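Peptide-binding protein (Photobacterium damsela subsp. piscicida, PDB 6SQX) cleaves, as a secreted NlpC/P60 endopeptidase, the peptidoglycan of potentially competing bacteria, probably by a cysteine-peptidase mechanism. Local coordinates at residues N57-T62 with G336-R341; F380-S385 with T470-E475; A411-A416 with I442-A447. One frame throughout, in Å; residues are numbered along the deposited sequence. Where two conformers were deposited one is given.

Contact 1: N57-T62 with G336-R341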
loop_
_atom_site.group_PDB
_atom_site.type_symbol
_atom_site.label_atom_id
_atom_site.label_comp_id
_atom_site.label_asym_id
_atom_site.label_seq_id
_atom_site.Cartn_x
_atom_site.Cartn_y
_atom_site.Cartn_z
ATOM N N ASN A 57 9.962 -11.461 -10.752
ATOM C CA ASN A 57 9.502 -12.432 -9.759
ATOM C C ASN A 57 10.649 -12.842 -8.828
ATOM O O ASN A 57 10.431 -13.037 -7.630
ATOM C CB ASN A 57 8.948 -13.688 -10.437
ATOM C CG ASN A 57 7.615 -13.492 -11.166
ATOM O OD1 ASN A 57 7.274 -14.361 -12.000
ATOM N ND2 ASN A 57 6.862 -12.407 -10.866
ATOM N N GLU A 58 11.877 -12.973 -9.360
ATOM C CA GLU A 58 13.019 -13.266 -8.493
ATOM C C GLU A 58 13.248 -12.134 -7.499
ATOM O O GLU A 58 13.494 -12.369 -6.304
ATOM C CB GLU A 58 14.264 -13.520 -9.341
ATOM C CG GLU A 58 14.218 -14.881 -10.009
ATOM C CD GLU A 58 15.378 -15.102 -10.945
ATOM O OE1 GLU A 58 16.360 -14.320 -10.845
ATOM O OE2 GLU A 58 15.316 -16.051 -11.759
ATOM N N TYR A 59 13.157 -10.890 -7.968
ATOM C CA TYR A 59 13.303 -9.767 -7.052
ATOM C C TYR A 59 12.212 -9.799 -5.995
ATOM O O TYR A 59 12.490 -9.644 -4.805
ATOM C CB TYR A 59 13.307 -8.443 -7.820
ATOM C CG TYR A 59 13.447 -7.208 -6.980
ATOM C CD1 TYR A 59 14.617 -6.951 -6.281
ATOM C CD2 TYR A 59 12.409 -6.271 -6.895
ATOM C CE1 TYR A 59 14.761 -5.800 -5.524
ATOM C CE2 TYR A 59 12.535 -5.113 -6.135
ATOM C CZ TYR A 59 13.721 -4.877 -5.436
ATOM O OH TYR A 59 13.852 -3.735 -4.683
ATOM N N PHE A 60 10.950 -10.033 -6.417
ATOM C CA PHE A 60 9.858 -10.151 -5.456
ATOM C C PHE A 60 10.176 -11.174 -4.362
ATOM O O PHE A 60 9.975 -10.906 -3.171
ATOM C CB PHE A 60 8.531 -10.482 -6.169
ATOM C CG PHE A 60 7.354 -10.545 -5.244
ATOM C CD1 PHE A 60 7.133 -11.671 -4.447
ATOM C CD2 PHE A 60 6.460 -9.477 -5.171
ATOM C CE1 PHE A 60 6.074 -11.705 -3.542
ATOM C CE2 PHE A 60 5.388 -9.511 -4.284
ATOM C CZ PHE A 60 5.196 -10.641 -3.466
ATOM N N ASN A 61 10.610 -12.372 -4.752
ATOM C CA ASN A 61 10.864 -13.394 -3.736
ATOM C C ASN A 61 11.967 -12.960 -2.771
ATOM O O ASN A 61 11.852 -13.162 -1.558
ATOM C CB ASN A 61 11.148 -14.744 -4.389
ATOM C CG ASN A 61 9.848 -15.460 -4.842
ATOM O OD1 ASN A 61 8.741 -15.110 -4.397
ATOM N ND2 ASN A 61 9.989 -16.471 -5.697
ATOM N N THR A 62 13.013 -12.294 -3.278
ATOM C CA THR A 62 14.068 -11.831 -2.382
ATOM C C THR A 62 13.535 -10.819 -1.387
ATOM O O THR A 62 13.814 -10.909 -0.183
ATOM C CB THR A 62 15.213 -11.226 -3.184
ATOM O OG1 THR A 62 15.789 -12.250 -4.015
ATOM C CG2 THR A 62 16.303 -10.673 -2.229
ATOM N N GLY A 336 3.476 -10.913 -8.656
ATOM C CA GLY A 336 4.872 -11.123 -8.289
ATOM C C GLY A 336 5.797 -9.993 -8.689
ATOM O O GLY A 336 6.952 -10.248 -9.046
ATOM N N ILE A 337 5.317 -8.753 -8.619
ATOM C CA ILE A 337 6.112 -7.569 -8.899
ATOM C C ILE A 337 6.101 -6.769 -7.618
ATOM O O ILE A 337 5.024 -6.463 -7.088
ATOM C CB ILE A 337 5.518 -6.764 -10.060
ATOM C CG1 ILE A 337 5.552 -7.616 -11.339
ATOM C CG2 ILE A 337 6.284 -5.457 -10.223
ATOM C CD1 ILE A 337 4.855 -6.951 -12.534
ATOM N N TRP A 338 7.296 -6.502 -7.064
ATOM C CA TRP A 338 7.415 -5.964 -5.712
ATOM C C TRP A 338 7.644 -4.465 -5.784
ATOM O O TRP A 338 8.619 -4.021 -6.415
ATOM C CB TRP A 338 8.615 -6.591 -4.987
ATOM C CG TRP A 338 8.591 -6.358 -3.499
ATOM C CD1 TRP A 338 7.962 -7.135 -2.550
ATOM C CD2 TRP A 338 9.215 -5.272 -2.783
ATOM N NE1 TRP A 338 8.163 -6.599 -1.300
ATOM C CE2 TRP A 338 8.918 -5.449 -1.417
ATOM C CE3 TRP A 338 10.009 -4.179 -3.173
ATOM C CZ2 TRP A 338 9.365 -4.570 -0.430
ATOM C CZ3 TRP A 338 10.471 -3.303 -2.186
ATOM C CH2 TRP A 338 10.147 -3.497 -0.834
ATOM N N LEU A 339 6.788 -3.700 -5.096
ATOM C CA LEU A 339 6.979 -2.272 -4.881
ATOM C C LEU A 339 7.144 -2.005 -3.394
ATOM O O LEU A 339 6.558 -2.702 -2.556
ATOM C CB LEU A 339 5.724 -1.491 -5.337
ATOM C CG LEU A 339 5.363 -1.549 -6.826
ATOM C CD1 LEU A 339 4.207 -0.577 -7.139
ATOM C CD2 LEU A 339 6.546 -1.322 -7.765
ATOM N N PRO A 340 7.905 -0.968 -3.030
ATOM C CA PRO A 340 7.931 -0.546 -1.618
ATOM C C PRO A 340 6.617 0.033 -1.146
ATOM O O PRO A 340 5.716 0.243 -1.960
ATOM C CB PRO A 340 9.060 0.489 -1.547
ATOM C CG PRO A 340 9.471 0.758 -2.927
ATOM C CD PRO A 340 8.840 -0.224 -3.883
ATOM N N ARG A 341 6.510 0.359 0.132
ATOM C CA ARG A 341 5.229 0.733 0.719
ATOM C C ARG A 341 4.748 2.122 0.299
ATOM O O ARG A 341 3.548 2.316 0.021
ATOM C CB ARG A 341 5.339 0.663 2.234
ATOM C CG ARG A 341 4.167 1.314 2.981
ATOM C CD ARG A 341 2.878 0.523 2.793
ATOM N NE ARG A 341 1.766 1.186 3.474
ATOM C CZ ARG A 341 0.919 2.029 2.882
ATOM N NH1 ARG A 341 1.087 2.339 1.610
ATOM N NH2 ARG A 341 -0.077 2.541 3.575
#
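Phe-60 and Trp-338 meet because each side chain swings its ring away from its own backbone N. In Phe-60, CG is anti to that N (chi1 -177°), which carries the ring off helix 50-64 and onto residues 336-338. Trp-338 does the same and turns its indole back toward the helix. The two rings form an offset edge-to-face pair, with the edge of Trp-338 toward the face of Phe-60. The planes stand at 71°, and the centroid of the Phe-60 ring is 5.4 Å from that of the five-membered indole ring. Phe-60 CD2 also packs on Trp-338 CB at 3.6 Å. One face of the Phe-60 ring receives Gly-336 CA in a CH-pi contact, 4.2 Å from the ring centroid. Tyr-59 meets the six-membered ring of the indole, its CE2 lying 4.0 Å from Trp-338 CE3. The indole N-H itself bonds to Gln-204 OE1.

One polar bond joins the segments. Asn-57 ND2 donates to Gly-336 O at 2.8 Å, with an N-H...O angle of 153°. The oxygen lies in the amide plane of Asn-57, but the nitrogen sits above the carbonyl plane. Asn-57 CA adds a CA-H...O contact to the same oxygen at 3.4 Å. ND2 also bonds to Phe-335 O, so one amide nitrogen serves two successive carbonyls. Gly-336 has positive phi and ends helix 326-334 in a Schellman motif.

The chemistry is therefore divided. Asn-57 supplies N-H groups to carbonyls where that helix ends, and the aromatic rings fill the rest of the contact with apolar and ring contacts. Together they join helix 50-64 to the NlpC/P60 part of the chain by both directional and apolar contacts.

Contact 2: F380-S385 with T470-E475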
loop_
_atom_site.group_PDB
_atom_site.type_symbol
_atom_site.label_atom_id
_atom_site.label_comp_id
_atom_site.label_asym_id
_atom_site.label_seq_id
_atom_site.Cartn_x
_atom_site.Cartn_y
_atom_site.Cartn_z
ATOM N N PHE A 380 0.570 0.851 -17.984
ATOM C CA PHE A 380 0.473 -0.230 -17.010
ATOM C C PHE A 380 1.803 -0.563 -16.354
ATOM O O PHE A 380 1.824 -1.438 -15.463
ATOM C CB PHE A 380 -0.184 -1.514 -17.554
ATOM C CG PHE A 380 -1.605 -1.303 -18.034
ATOM C CD1 PHE A 380 -2.696 -1.434 -17.164
ATOM C CD2 PHE A 380 -1.859 -0.971 -19.350
ATOM C CE1 PHE A 380 -4.001 -1.223 -17.607
ATOM C CE2 PHE A 380 -3.159 -0.763 -19.799
ATOM C CZ PHE A 380 -4.232 -0.900 -18.929
ATOM N N MET A 381 2.905 0.120 -16.725
ATOM C CA MET A 381 4.222 -0.190 -16.187
ATOM C C MET A 381 4.993 1.065 -15.801
ATOM O O MET A 381 6.222 0.996 -15.670
ATOM C CB MET A 381 5.024 -1.051 -17.190
ATOM C CG MET A 381 4.535 -2.481 -17.245
ATOM S SD MET A 381 4.874 -3.389 -15.702
ATOM C CE MET A 381 3.579 -4.610 -15.786
ATOM N N THR A 382 4.330 2.205 -15.652
ATOM C CA THR A 382 4.994 3.452 -15.286
ATOM C C THR A 382 4.226 4.087 -14.154
ATOM O O THR A 382 3.005 4.200 -14.240
ATOM C CB THR A 382 4.971 4.420 -16.472
ATOM O OG1 THR A 382 5.516 3.768 -17.629
ATOM C CG2 THR A 382 5.795 5.680 -16.161
ATOM N N LEU A 383 4.911 4.511 -13.107
ATOM C CA LEU A 383 4.292 5.229 -12.012
ATOM C C LEU A 383 4.441 6.722 -12.268
ATOM O O LEU A 383 5.524 7.191 -12.630
ATOM C CB LEU A 383 4.998 4.883 -10.697
ATOM C CG LEU A 383 5.171 3.401 -10.356
ATOM C CD1 LEU A 383 5.796 3.201 -8.988
ATOM C CD2 LEU A 383 3.794 2.688 -10.409
ATOM N N VAL A 384 3.371 7.477 -12.084
ATOM C CA VAL A 384 3.416 8.936 -12.120
ATOM C C VAL A 384 3.227 9.436 -10.700
ATOM O O VAL A 384 2.242 9.074 -10.045
ATOM C CB VAL A 384 2.332 9.526 -13.044
ATOM C CG1 VAL A 384 2.625 11.023 -13.304
ATOM C CG2 VAL A 384 2.281 8.758 -14.362
ATOM N N SER A 385 4.156 10.271 -10.220
ATOM C CA SER A 385 4.085 10.761 -8.863
ATOM C C SER A 385 4.098 12.285 -8.862
ATOM O O SER A 385 4.567 12.920 -9.804
ATOM C CB SER A 385 5.206 10.170 -7.994
ATOM O OG SER A 385 6.501 10.432 -8.551
ATOM N N THR A 470 7.999 10.538 -13.488
ATOM C CA THR A 470 7.621 9.230 -13.989
ATOM C C THR A 470 8.707 8.229 -13.627
ATOM O O THR A 470 9.905 8.564 -13.637
ATOM C CB THR A 470 7.395 9.213 -15.518
ATOM O OG1 THR A 470 8.564 9.696 -16.185
ATOM C CG2 THR A 470 6.178 10.063 -15.896
ATOM N N THR A 471 8.302 6.998 -13.326
ATOM C CA THR A 471 9.234 5.924 -12.983
ATOM C C THR A 471 8.810 4.666 -13.732
ATOM O O THR A 471 7.742 4.110 -13.454
ATOM C CB THR A 471 9.226 5.678 -11.466
ATOM O OG1 THR A 471 9.446 6.913 -10.759
ATOM C CG2 THR A 471 10.277 4.618 -11.071
ATOM N N LEU A 472 9.633 4.186 -14.653
ATOM C CA LEU A 472 9.353 2.914 -15.311
ATOM C C LEU A 472 9.610 1.765 -14.347
ATOM O O LEU A 472 10.608 1.762 -13.629
ATOM C CB LEU A 472 10.325 2.733 -16.478
ATOM C CG LEU A 472 10.109 3.579 -17.710
ATOM C CD1 LEU A 472 11.194 3.226 -18.762
ATOM C CD2 LEU A 472 8.729 3.331 -18.238
ATOM N N LEU A 473 8.763 0.737 -14.387
ATOM C CA LEU A 473 8.969 -0.451 -13.576
ATOM C C LEU A 473 9.761 -1.532 -14.298
ATOM O O LEU A 473 10.291 -2.437 -13.644
ATOM C CB LEU A 473 7.625 -1.048 -13.169
ATOM C CG LEU A 473 6.735 -0.119 -12.357
ATOM C CD1 LEU A 473 5.455 -0.872 -12.025
ATOM C CD2 LEU A 473 7.437 0.322 -11.059
ATOM N N THR A 474 9.879 -1.444 -15.616
ATOM C CA THR A 474 10.406 -2.532 -16.432
ATOM C C THR A 474 11.867 -2.845 -16.149
ATOM O O THR A 474 12.375 -3.855 -16.657
ATOM C CB THR A 474 10.170 -2.210 -17.903
ATOM O OG1 THR A 474 10.566 -0.854 -18.163
ATOM C CG2 THR A 474 8.680 -2.375 -18.240
ATOM N N GLU A 475 12.543 -2.030 -15.343
ATOM C CA GLU A 475 13.921 -2.283 -14.935
ATOM C C GLU A 475 13.916 -2.774 -13.490
ATOM O O GLU A 475 13.582 -2.019 -12.568
ATOM C CB GLU A 475 14.762 -1.019 -15.093
ATOM C CG GLU A 475 14.761 -0.453 -16.512
ATOM C CD GLU A 475 15.113 -1.502 -17.567
ATOM O OE1 GLU A 475 14.403 -1.573 -18.597
ATOM O OE2 GLU A 475 16.096 -2.256 -17.366
HETATM O O HOH W 1 7.159 8.406 -10.282
#
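Leu-383 and Thr-471 face each other as an antiparallel hydrogen-bonded pair and exchange both of their backbone bonds. Leu-383 N donates to Thr-471 O at 2.9 Å. Thr-471 N returns a bond of 2.9 Å to Leu-383 O. A third bond runs from Leu-473 N to Met-381 O, also 2.9 Å, just past the end of strand 467-472. Thr-382 with Leu-472 and Val-384 with Thr-470 are the non-hydrogen-bonded pairs. Three of these four have backbone bonds to the flanking strands: Thr-382 with Tyr-399 and Val-384 with Gly-397, both of strand 395-405, and Thr-470 with Tyr-354.

A water ties three polar atoms together at the hydrogen-bonded pair. It donates to Leu-383 O at 3.1 Å, giving that oxygen a second partner. It also donates to Thr-471 OG1 at 2.8 Å, and it bonds to Ser-385 OG at 2.7 Å. Thr-471 OG1 has a further bond to Ala-347 O, and Ser-385 OG one to Asn-469 ND2. Thr-382 OG1 is satisfied by Ile-378 O. It also touches Leu-472 CD2 at 3.3 Å, the two side chains lying side by side and pointing the same way.

On the face that carries Leu-383 the contact is apolar. Leu-473 CD2 reaches Leu-383 CG at 3.9 Å, and the two side chains cross at about a right angle. Both lean on helix 326-334, Leu-383 on Leu-328 and Leu-473 on Phe-332.

The strand axes run at 161°, nearly antiparallel. This pairing lies inside a six-stranded antiparallel sheet with helix 326-334 against one face. Such a helix packed on an antiparallel sheet is the core of the papain-like fold of NlpC/P60 peptidases.

Contact 3: A411-A416 with I442-A447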
loop_
_atom_site.group_PDB
_atom_site.type_symbol
_atom_site.label_atom_id
_atom_site.label_comp_id
_atom_site.label_asym_id
_atom_site.label_seq_id
_atom_site.Cartn_x
_atom_site.Cartn_y
_atom_site.Cartn_z
ATOM N N ALA A 411 -4.195 12.031 -20.914
ATOM C CA ALA A 411 -3.493 10.962 -20.217
ATOM C C ALA A 411 -4.281 10.522 -18.974
ATOM O O ALA A 411 -4.927 11.340 -18.310
ATOM C CB ALA A 411 -2.100 11.443 -19.825
ATOM N N ILE A 412 -4.200 9.220 -18.640
ATOM C CA ILE A 412 -5.001 8.632 -17.562
ATOM C C ILE A 412 -4.147 7.769 -16.635
ATOM O O ILE A 412 -3.046 7.326 -16.989
ATOM C CB ILE A 412 -6.195 7.800 -18.094
ATOM C CG1 ILE A 412 -5.653 6.677 -18.997
ATOM C CG2 ILE A 412 -7.169 8.680 -18.905
ATOM C CD1 ILE A 412 -6.598 5.533 -19.191
ATOM N N MET A 413 -4.672 7.536 -15.428
ATOM C CA MET A 413 -3.968 6.695 -14.469
ATOM C C MET A 413 -4.957 5.948 -13.578
ATOM O O MET A 413 -6.068 6.416 -13.301
ATOM C CB MET A 413 -2.992 7.537 -13.605
ATOM C CG MET A 413 -3.734 8.726 -12.905
ATOM S SD MET A 413 -2.600 9.498 -11.718
ATOM C CE MET A 413 -3.571 10.883 -11.167
ATOM N N PHE A 414 -4.516 4.793 -13.096
ATOM C CA PHE A 414 -5.231 4.031 -12.075
ATOM C C PHE A 414 -4.689 4.498 -10.732
ATOM O O PHE A 414 -3.454 4.502 -10.535
ATOM C CB PHE A 414 -4.928 2.548 -12.277
ATOM C CG PHE A 414 -5.440 1.657 -11.188
ATOM C CD1 PHE A 414 -6.806 1.519 -10.954
ATOM C CD2 PHE A 414 -4.561 0.855 -10.462
ATOM C CE1 PHE A 414 -7.279 0.633 -9.967
ATOM C CE2 PHE A 414 -5.029 -0.026 -9.495
ATOM C CZ PHE A 414 -6.394 -0.151 -9.253
ATOM N N ASN A 415 -5.550 4.950 -9.818
ATOM C CA ASN A 415 -5.015 5.530 -8.590
ATOM C C ASN A 415 -6.078 5.589 -7.502
ATOM O O ASN A 415 -7.275 5.421 -7.774
ATOM C CB ASN A 415 -4.349 6.903 -8.876
ATOM C CG ASN A 415 -5.340 8.043 -9.229
ATOM O OD1 ASN A 415 -5.306 9.122 -8.638
ATOM N ND2 ASN A 415 -6.191 7.819 -10.221
ATOM N N ALA A 416 -5.637 5.819 -6.262
ATOM C CA ALA A 416 -6.502 6.018 -5.109
ATOM C C ALA A 416 -6.211 7.417 -4.587
ATOM O O ALA A 416 -5.252 7.613 -3.831
ATOM C CB ALA A 416 -6.245 4.976 -4.008
ATOM N N ILE A 442 -4.997 12.196 -15.588
ATOM C CA ILE A 442 -3.893 12.666 -14.751
ATOM C C ILE A 442 -4.310 13.931 -14.008
ATOM O O ILE A 442 -4.070 14.079 -12.796
ATOM C CB ILE A 442 -2.640 12.927 -15.619
ATOM C CG1 ILE A 442 -2.097 11.616 -16.205
ATOM C CG2 ILE A 442 -1.582 13.683 -14.841
ATOM C CD1 ILE A 442 -1.415 10.711 -15.193
ATOM N N GLY A 443 -4.909 14.884 -14.748
ATOM C CA GLY A 443 -5.394 16.130 -14.177
ATOM C C GLY A 443 -6.755 15.915 -13.529
ATOM O O GLY A 443 -7.792 16.386 -14.052
ATOM N N ILE A 444 -6.768 15.184 -12.402
ATOM C CA ILE A 444 -8.041 14.868 -11.744
ATOM C C ILE A 444 -8.828 16.147 -11.522
ATOM O O ILE A 444 -8.346 17.087 -10.884
ATOM C CB ILE A 444 -7.814 14.189 -10.376
ATOM C CG1 ILE A 444 -7.001 12.910 -10.498
ATOM C CG2 ILE A 444 -9.190 13.899 -9.719
ATOM C CD1 ILE A 444 -6.592 12.362 -9.131
ATOM N N GLY A 445 -10.092 16.170 -11.971
ATOM C CA GLY A 445 -10.946 17.307 -11.727
ATOM C C GLY A 445 -10.700 18.538 -12.580
ATOM O O GLY A 445 -11.443 19.521 -12.433
ATOM N N ASP A 446 -9.719 18.514 -13.483
ATOM C CA ASP A 446 -9.460 19.695 -14.311
ATOM C C ASP A 446 -10.696 20.094 -15.096
ATOM O O ASP A 446 -10.906 21.287 -15.366
ATOM C CB ASP A 446 -8.314 19.444 -15.301
ATOM C CG ASP A 446 -6.928 19.589 -14.692
ATOM O OD1 ASP A 446 -6.802 19.903 -13.501
ATOM O OD2 ASP A 446 -5.966 19.389 -15.453
ATOM N N ALA A 447 -11.536 19.118 -15.449
ATOM C CA ALA A 447 -12.750 19.407 -16.192
ATOM C C ALA A 447 -13.714 20.286 -15.416
ATOM O O ALA A 447 -14.558 20.941 -16.041
ATOM C CB ALA A 447 -13.458 18.099 -16.560
#
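Met-413 and Ile-442 interlock through two quite different chain shapes. Met-413 CG sits between the backbone N and the carbonyl carbon (chi1 55°), and the chain beyond it is extended. Ile-442 is bent instead: its chi2 of -72° folds CD1 onto the side of the methionine, 3.8 Å from Met-413 CG. The two cross at about a right angle. The extended shape carries Met-413 CE on to Ile-444 CD1, at 3.9 Å. Ile-444 CD1 also meets Asn-415 OD1 at 3.5 Å, the two side chains coming from opposite directions. That oxygen accepts a hydrogen bond from His-395 NE2, and Asn-415 ND2 bonds to Thr-440 OG1. A histidine held by a polar partner is consistent with the Cys-His-polar site of this family.

Ile-442 N donates to Ala-411 O at 2.9 Å, and Ile-442 CG1 packs on Ala-411 CB at 3.6 Å. The bond carries the pairing of strands 408-415 and 438-441 past the end of the latter. A type II turn from Gly-443 to Asp-446 then leads toward helix 449-453. Ala-411 and Ile-442 lie against helix 361-370, while Phe-414 packs on helix 326-334.

Overall arrangement
Contacts 1 and 2 have centres 15 Å apart and touch: Leu-339 CD2 packs on Leu-473 CD2 at 3.8 Å, and Ile-337 CD1 on Met-381 CE at 4.2 Å. Contacts 2 and 3 both reach the same six-stranded sheet, with centres 16 Å apart. Contacts 1 and 3 do not touch; their nearest atoms are about 9 Å apart. Helix 326-334 has side-chain contacts with all three. It starts just after Cys-324, found here as cysteinesulfonic acid and probably the nucleophile. Arg-341, at the end of segment 336-341, forms a salt bridge with Asp-323, the residue before Cys-324. The side chain of Asn-415, in contact 3, is bonded to His-395, probably the histidine of the same site.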